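Local coordinates for protein N-acetyl-beta-D glucosaminidase (Rhizomucor miehei CAU432, PDB 4ZM6) that probably hydrolyses beta-linked N-acetylglucosamine residues through a family 3 glycoside hydrolase domain and acetylates glucosamine with acetyl-CoA through a GCN5-related region, at residues A[784-798]-A[820-834]. Residues are numbered along the deposited sequence; the frame is centred on the assembly and turned at random.
Sequences WTDDKLFGERSGGMA and NWLLKQRGVTKSYVD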
loop_
_atom_site.group_PDB
_atom_site.type_symbol
_atom_site.label_atom_id
_atom_site.label_comp_id
_atom_site.label_asym_id
_atom_site.label_seq_id
_atom_site.Cartn_x
_atom_site.Cartn_y
_atom_site.Cartn_z
ATOM N N TRP A 784 -12.190 -14.939 31.970
ATOM C CA TRP A 784 -12.300 -14.175 33.205
ATOM C C TRP A 784 -11.932 -15.042 34.407
ATOM O O TRP A 784 -12.706 -15.163 35.359
ATOM C CB TRP A 784 -13.726 -13.625 33.355
ATOM C CG TRP A 784 -14.199 -12.848 32.164
ATOM C CD1 TRP A 784 -15.278 -13.129 31.372
ATOM C CD2 TRP A 784 -13.602 -11.670 31.625
ATOM N NE1 TRP A 784 -15.387 -12.197 30.374
ATOM C CE2 TRP A 784 -14.371 -11.287 30.507
ATOM C CE3 TRP A 784 -12.493 -10.894 31.981
ATOM C CZ2 TRP A 784 -14.063 -10.160 29.740
ATOM C CZ3 TRP A 784 -12.188 -9.768 31.212
ATOM C CH2 TRP A 784 -12.969 -9.418 30.106
ATOM N N THR A 785 -10.735 -15.621 34.369
ATOM C CA THR A 785 -10.318 -16.613 35.363
ATOM C C THR A 785 -9.558 -16.016 36.549
ATOM O O THR A 785 -9.065 -16.757 37.401
ATOM C CB THR A 785 -9.439 -17.706 34.722
ATOM O OG1 THR A 785 -8.310 -17.101 34.077
ATOM C CG2 THR A 785 -10.238 -18.516 33.706
ATOM N N ASP A 786 -9.475 -14.691 36.617
ATOM C CA ASP A 786 -8.822 -14.016 37.739
ATOM C C ASP A 786 -9.505 -14.410 39.049
ATOM O O ASP A 786 -10.711 -14.655 39.072
ATOM C CB ASP A 786 -8.882 -12.500 37.526
ATOM C CG ASP A 786 -8.162 -11.727 38.601
ATOM O OD1 ASP A 786 -8.765 -11.506 39.672
ATOM O OD2 ASP A 786 -7.003 -11.322 38.366
ATOM N N ASP A 787 -8.739 -14.463 40.134
ATOM C CA ASP A 787 -9.279 -14.874 41.439
ATOM C C ASP A 787 -10.491 -14.046 41.883
ATOM O O ASP A 787 -11.371 -14.561 42.569
ATOM C CB ASP A 787 -8.200 -14.804 42.526
ATOM C CG ASP A 787 -7.054 -15.764 42.276
ATOM O OD1 ASP A 787 -6.815 -16.126 41.099
ATOM O OD2 ASP A 787 -6.382 -16.152 43.257
ATOM N N LYS A 788 -10.538 -12.772 41.493
ATOM C CA LYS A 788 -11.612 -11.878 41.922
ATOM C C LYS A 788 -12.889 -12.024 41.082
ATOM O O LYS A 788 -13.908 -11.412 41.397
ATOM C CB LYS A 788 -11.122 -10.425 41.904
ATOM N N LEU A 789 -12.838 -12.830 40.025
ATOM C CA LEU A 789 -13.989 -13.036 39.145
ATOM C C LEU A 789 -14.444 -14.497 39.234
ATOM O O LEU A 789 -14.952 -14.913 40.275
ATOM C CB LEU A 789 -13.632 -12.633 37.703
ATOM C CG LEU A 789 -13.150 -11.201 37.474
ATOM C CD1 LEU A 789 -13.004 -10.955 35.980
ATOM C CD2 LEU A 789 -14.096 -10.192 38.107
ATOM N N PHE A 790 -14.277 -15.261 38.155
ATOM C CA PHE A 790 -14.406 -16.713 38.195
ATOM C C PHE A 790 -13.015 -17.209 38.556
ATOM O O PHE A 790 -12.029 -16.537 38.277
ATOM C CB PHE A 790 -14.840 -17.264 36.836
ATOM C CG PHE A 790 -16.154 -16.717 36.352
ATOM C CD1 PHE A 790 -16.237 -15.444 35.802
ATOM C CD2 PHE A 790 -17.313 -17.472 36.448
ATOM C CE1 PHE A 790 -17.448 -14.939 35.366
ATOM C CE2 PHE A 790 -18.524 -16.969 36.010
ATOM C CZ PHE A 790 -18.592 -15.703 35.471
ATOM N N GLY A 791 -12.912 -18.366 39.186
ATOM C CA GLY A 791 -11.619 -18.784 39.718
ATOM C C GLY A 791 -10.782 -19.563 38.727
ATOM O O GLY A 791 -10.915 -19.410 37.514
ATOM N N GLU A 792 -9.892 -20.380 39.280
ATOM C CA GLU A 792 -9.257 -21.470 38.557
ATOM C C GLU A 792 -10.277 -22.581 38.345
ATOM O O GLU A 792 -10.370 -23.156 37.263
ATOM C CB GLU A 792 -8.089 -22.024 39.370
ATOM C CG GLU A 792 -6.920 -21.067 39.505
ATOM C CD GLU A 792 -6.003 -21.127 38.307
ATOM O OE1 GLU A 792 -5.396 -22.197 38.088
ATOM O OE2 GLU A 792 -5.892 -20.113 37.586
ATOM N N ARG A 793 -11.028 -22.882 39.403
ATOM C CA ARG A 793 -12.055 -23.915 39.367
ATOM C C ARG A 793 -13.313 -23.315 38.747
ATOM O O ARG A 793 -14.266 -22.952 39.441
ATOM C CB ARG A 793 -12.315 -24.473 40.776
ATOM C CG ARG A 793 -11.104 -25.139 41.432
ATOM C CD ARG A 793 -10.894 -26.594 41.002
ATOM N NE ARG A 793 -10.891 -26.790 39.542
ATOM C CZ ARG A 793 -9.813 -26.806 38.752
ATOM N NH1 ARG A 793 -8.585 -26.646 39.243
ATOM N NH2 ARG A 793 -9.968 -26.985 37.442
ATOM N N SER A 794 -13.293 -23.228 37.421
ATOM C CA SER A 794 -14.292 -22.486 36.676
ATOM C C SER A 794 -14.547 -23.085 35.302
ATOM O O SER A 794 -13.671 -23.722 34.707
ATOM C CB SER A 794 -13.817 -21.046 36.504
ATOM O OG SER A 794 -12.563 -21.009 35.846
ATOM N N GLY A 795 -15.752 -22.850 34.795
ATOM C CA GLY A 795 -16.156 -23.341 33.480
ATOM C C GLY A 795 -17.449 -22.686 33.040
ATOM O O GLY A 795 -17.835 -21.659 33.583
ATOM N N GLY A 796 -18.123 -23.276 32.062
ATOM C CA GLY A 796 -19.382 -22.730 31.584
ATOM C C GLY A 796 -19.937 -23.488 30.399
ATOM O O GLY A 796 -19.447 -24.563 30.052
ATOM N N MET A 797 -20.960 -22.919 29.772
ATOM C CA MET A 797 -21.599 -23.544 28.619
ATOM C C MET A 797 -22.039 -22.495 27.603
ATOM O O MET A 797 -22.050 -21.301 27.901
ATOM C CB MET A 797 -22.803 -24.380 29.066
ATOM C CG MET A 797 -24.001 -23.563 29.525
ATOM S SD MET A 797 -25.265 -24.568 30.318
ATOM C CE MET A 797 -24.482 -24.848 31.895
ATOM N N ALA A 798 -22.418 -22.957 26.414
ATOM C CA ALA A 798 -22.808 -22.073 25.315
ATOM C C ALA A 798 -23.539 -22.838 24.214
ATOM O O ALA A 798 -23.643 -24.060 24.255
ATOM C CB ALA A 798 -21.580 -21.372 24.743
ATOM N N ASN A 820 -24.438 -28.533 34.152
ATOM C CA ASN A 820 -24.034 -28.122 35.496
ATOM C C ASN A 820 -23.449 -29.279 36.306
ATOM O O ASN A 820 -22.465 -29.095 37.029
ATOM C CB ASN A 820 -25.206 -27.486 36.253
ATOM C CG ASN A 820 -25.367 -26.011 35.949
ATOM O OD1 ASN A 820 -24.849 -25.508 34.954
ATOM N ND2 ASN A 820 -26.081 -25.306 36.815
ATOM N N TRP A 821 -24.057 -30.460 36.184
ATOM C CA TRP A 821 -23.581 -31.657 36.882
ATOM C C TRP A 821 -22.169 -31.991 36.426
ATOM O O TRP A 821 -21.258 -32.125 37.247
ATOM C CB TRP A 821 -24.523 -32.842 36.627
ATOM C CG TRP A 821 -24.072 -34.151 37.236
ATOM C CD1 TRP A 821 -23.771 -35.309 36.568
ATOM C CD2 TRP A 821 -23.874 -34.432 38.631
ATOM N NE1 TRP A 821 -23.400 -36.287 37.457
ATOM C CE2 TRP A 821 -23.453 -35.778 38.730
ATOM C CE3 TRP A 821 -24.010 -33.674 39.807
ATOM C CZ2 TRP A 821 -23.165 -36.387 39.962
ATOM C CZ3 TRP A 821 -23.727 -34.282 41.037
ATOM C CH2 TRP A 821 -23.308 -35.626 41.099
ATOM N N LEU A 822 -22.004 -32.097 35.109
ATOM C CA LEU A 822 -20.703 -32.347 34.484
ATOM C C LEU A 822 -19.633 -31.349 34.908
ATOM O O LEU A 822 -18.486 -31.726 35.132
ATOM C CB LEU A 822 -20.827 -32.307 32.963
ATOM C CG LEU A 822 -21.560 -33.460 32.291
ATOM C CD1 LEU A 822 -21.582 -33.240 30.788
ATOM C CD2 LEU A 822 -20.897 -34.786 32.626
ATOM N N LEU A 823 -20.000 -30.076 34.998
ATOM C CA LEU A 823 -19.065 -29.062 35.469
ATOM C C LEU A 823 -18.717 -29.302 36.932
ATOM O O LEU A 823 -17.544 -29.243 37.302
ATOM C CB LEU A 823 -19.626 -27.650 35.264
ATOM C CG LEU A 823 -19.732 -27.207 33.798
ATOM C CD1 LEU A 823 -20.718 -26.056 33.653
ATOM C CD2 LEU A 823 -18.366 -26.843 33.233
ATOM N N LYS A 824 -19.724 -29.592 37.758
ATOM C CA LYS A 824 -19.484 -29.922 39.174
ATOM C C LYS A 824 -18.548 -31.127 39.307
ATOM O O LYS A 824 -17.659 -31.127 40.157
ATOM C CB LYS A 824 -20.793 -30.185 39.928
ATOM N N GLN A 825 -18.732 -32.136 38.455
ATOM C CA GLN A 825 -17.853 -33.315 38.450
ATOM C C GLN A 825 -16.401 -32.901 38.224
ATOM O O GLN A 825 -15.497 -33.391 38.906
ATOM C CB GLN A 825 -18.263 -34.316 37.364
ATOM C CG GLN A 825 -19.635 -34.953 37.537
ATOM C CD GLN A 825 -19.670 -36.010 38.621
ATOM O OE1 GLN A 825 -19.614 -37.206 38.330
ATOM N NE2 GLN A 825 -19.767 -35.578 39.879
ATOM N N ARG A 826 -16.195 -31.980 37.281
ATOM C CA ARG A 826 -14.857 -31.469 36.952
ATOM C C ARG A 826 -14.257 -30.534 38.011
ATOM O O ARG A 826 -13.164 -30.002 37.815
ATOM C CB ARG A 826 -14.885 -30.739 35.606
ATOM C CG ARG A 826 -15.218 -31.614 34.411
ATOM C CD ARG A 826 -15.462 -30.747 33.189
ATOM N NE ARG A 826 -15.619 -31.516 31.956
ATOM C CZ ARG A 826 -15.577 -30.992 30.731
ATOM N NH1 ARG A 826 -15.375 -29.684 30.549
ATOM N NH2 ARG A 826 -15.729 -31.780 29.674
ATOM N N GLY A 827 -14.968 -30.321 39.114
ATOM C CA GLY A 827 -14.465 -29.500 40.209
ATOM C C GLY A 827 -14.809 -28.028 40.093
ATOM O O GLY A 827 -14.364 -27.228 40.912
ATOM N N VAL A 828 -15.617 -27.673 39.098
ATOM C CA VAL A 828 -15.954 -26.282 38.839
ATOM C C VAL A 828 -16.855 -25.754 39.943
ATOM O O VAL A 828 -17.908 -26.326 40.212
ATOM C CB VAL A 828 -16.682 -26.118 37.492
ATOM C CG1 VAL A 828 -17.182 -24.688 37.318
ATOM C CG2 VAL A 828 -15.768 -26.513 36.340
ATOM N N THR A 829 -16.433 -24.659 40.569
ATOM C CA THR A 829 -17.222 -23.986 41.597
ATOM C C THR A 829 -18.007 -22.776 41.055
ATOM O O THR A 829 -19.072 -22.449 41.586
ATOM C CB THR A 829 -16.327 -23.526 42.770
ATOM O OG1 THR A 829 -15.270 -22.694 42.282
ATOM C CG2 THR A 829 -15.720 -24.718 43.479
ATOM N N LYS A 830 -17.491 -22.117 40.013
ATOM C CA LYS A 830 -18.135 -20.927 39.442
ATOM C C LYS A 830 -18.325 -21.091 37.937
ATOM O O LYS A 830 -17.380 -21.418 37.232
ATOM C CB LYS A 830 -17.296 -19.682 39.736
ATOM C CG LYS A 830 -17.178 -19.359 41.222
ATOM C CD LYS A 830 -16.048 -18.373 41.499
ATOM C CE LYS A 830 -15.721 -18.268 42.984
ATOM N NZ LYS A 830 -16.713 -17.446 43.729
ATOM N N SER A 831 -19.542 -20.853 37.449
ATOM C CA SER A 831 -19.907 -21.185 36.064
ATOM C C SER A 831 -20.352 -19.967 35.246
ATOM O O SER A 831 -21.133 -19.148 35.715
ATOM C CB SER A 831 -21.011 -22.244 36.060
ATOM O OG SER A 831 -21.350 -22.626 34.741
ATOM N N TYR A 832 -19.873 -19.893 34.006
ATOM C CA TYR A 832 -20.037 -18.729 33.141
ATOM C C TYR A 832 -20.984 -19.025 31.985
ATOM O O TYR A 832 -20.645 -19.783 31.080
ATOM C CB TYR A 832 -18.663 -18.349 32.590
ATOM C CG TYR A 832 -18.570 -17.085 31.748
ATOM C CD1 TYR A 832 -19.130 -15.880 32.171
ATOM C CD2 TYR A 832 -17.854 -17.086 30.554
ATOM C CE1 TYR A 832 -19.011 -14.727 31.410
ATOM C CE2 TYR A 832 -17.726 -15.939 29.791
ATOM C CZ TYR A 832 -18.304 -14.762 30.221
ATOM O OH TYR A 832 -18.162 -13.632 29.447
ATOM N N VAL A 833 -22.174 -18.430 32.021
ATOM C CA VAL A 833 -23.107 -18.501 30.898
ATOM C C VAL A 833 -23.127 -17.137 30.212
ATOM O O VAL A 833 -23.659 -16.170 30.749
ATOM C CB VAL A 833 -24.521 -18.891 31.355
ATOM C CG1 VAL A 833 -25.485 -18.891 30.176
ATOM C CG2 VAL A 833 -24.493 -20.254 32.033
ATOM N N ASP A 834 -22.542 -17.073 29.023
ATOM C CA ASP A 834 -22.257 -15.805 28.375
ATOM C C ASP A 834 -23.311 -15.456 27.338
ATOM O O ASP A 834 -23.817 -16.336 26.645
ATOM C CB ASP A 834 -20.858 -15.828 27.734
ATOM C CG ASP A 834 -20.719 -16.875 26.633
ATOM O OD1 ASP A 834 -20.966 -18.068 26.899
ATOM O OD2 ASP A 834 -20.344 -16.506 25.499
#
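Tyr832 N gives a hydrogen bond to Gly795 O at 2.7 Å between parallel strands 794-798 and 830-834. Gly795 N reaches back to Lys830 O at 3.3 Å. Where the pairing starts, Arg793 O is gripped twice by Thr829, whose OG1 lies in the carbonyl plane at 3.0 Å while its N comes from above that plane. Threonine's short hydroxyl, turned back by a chi1 of 56°, lets one residue give both bonds.

Trp784 and Phe790, from the loop before the strand, cluster about Tyr832 on the face that also carries Ser794 and Lys830. Both pairs are offset edge-to-face (T-shaped): Tyr832 sets its edge toward the Phe790 face, the planes at 67°, and Trp784 directs its own edge at the tyrosine face, centroids 5.3 Å apart. Trp784 NE1 makes only a weak bond to Tyr832 OH, which also bonds Asp688.

On the other face, Gly795, lacking a side chain, lets Leu823 CD2 of the helix come to 4.1 Å from its CA. Beside Leu823, flexible Met797 and branched Val833 fill the apolar side under the helix.

Gly827, at positive phi, ends the helix in a Schellman motif; strand 830-836 then completes the beta-alpha-beta crossover from strand 794-802 in this N-acetyltransferase-family region.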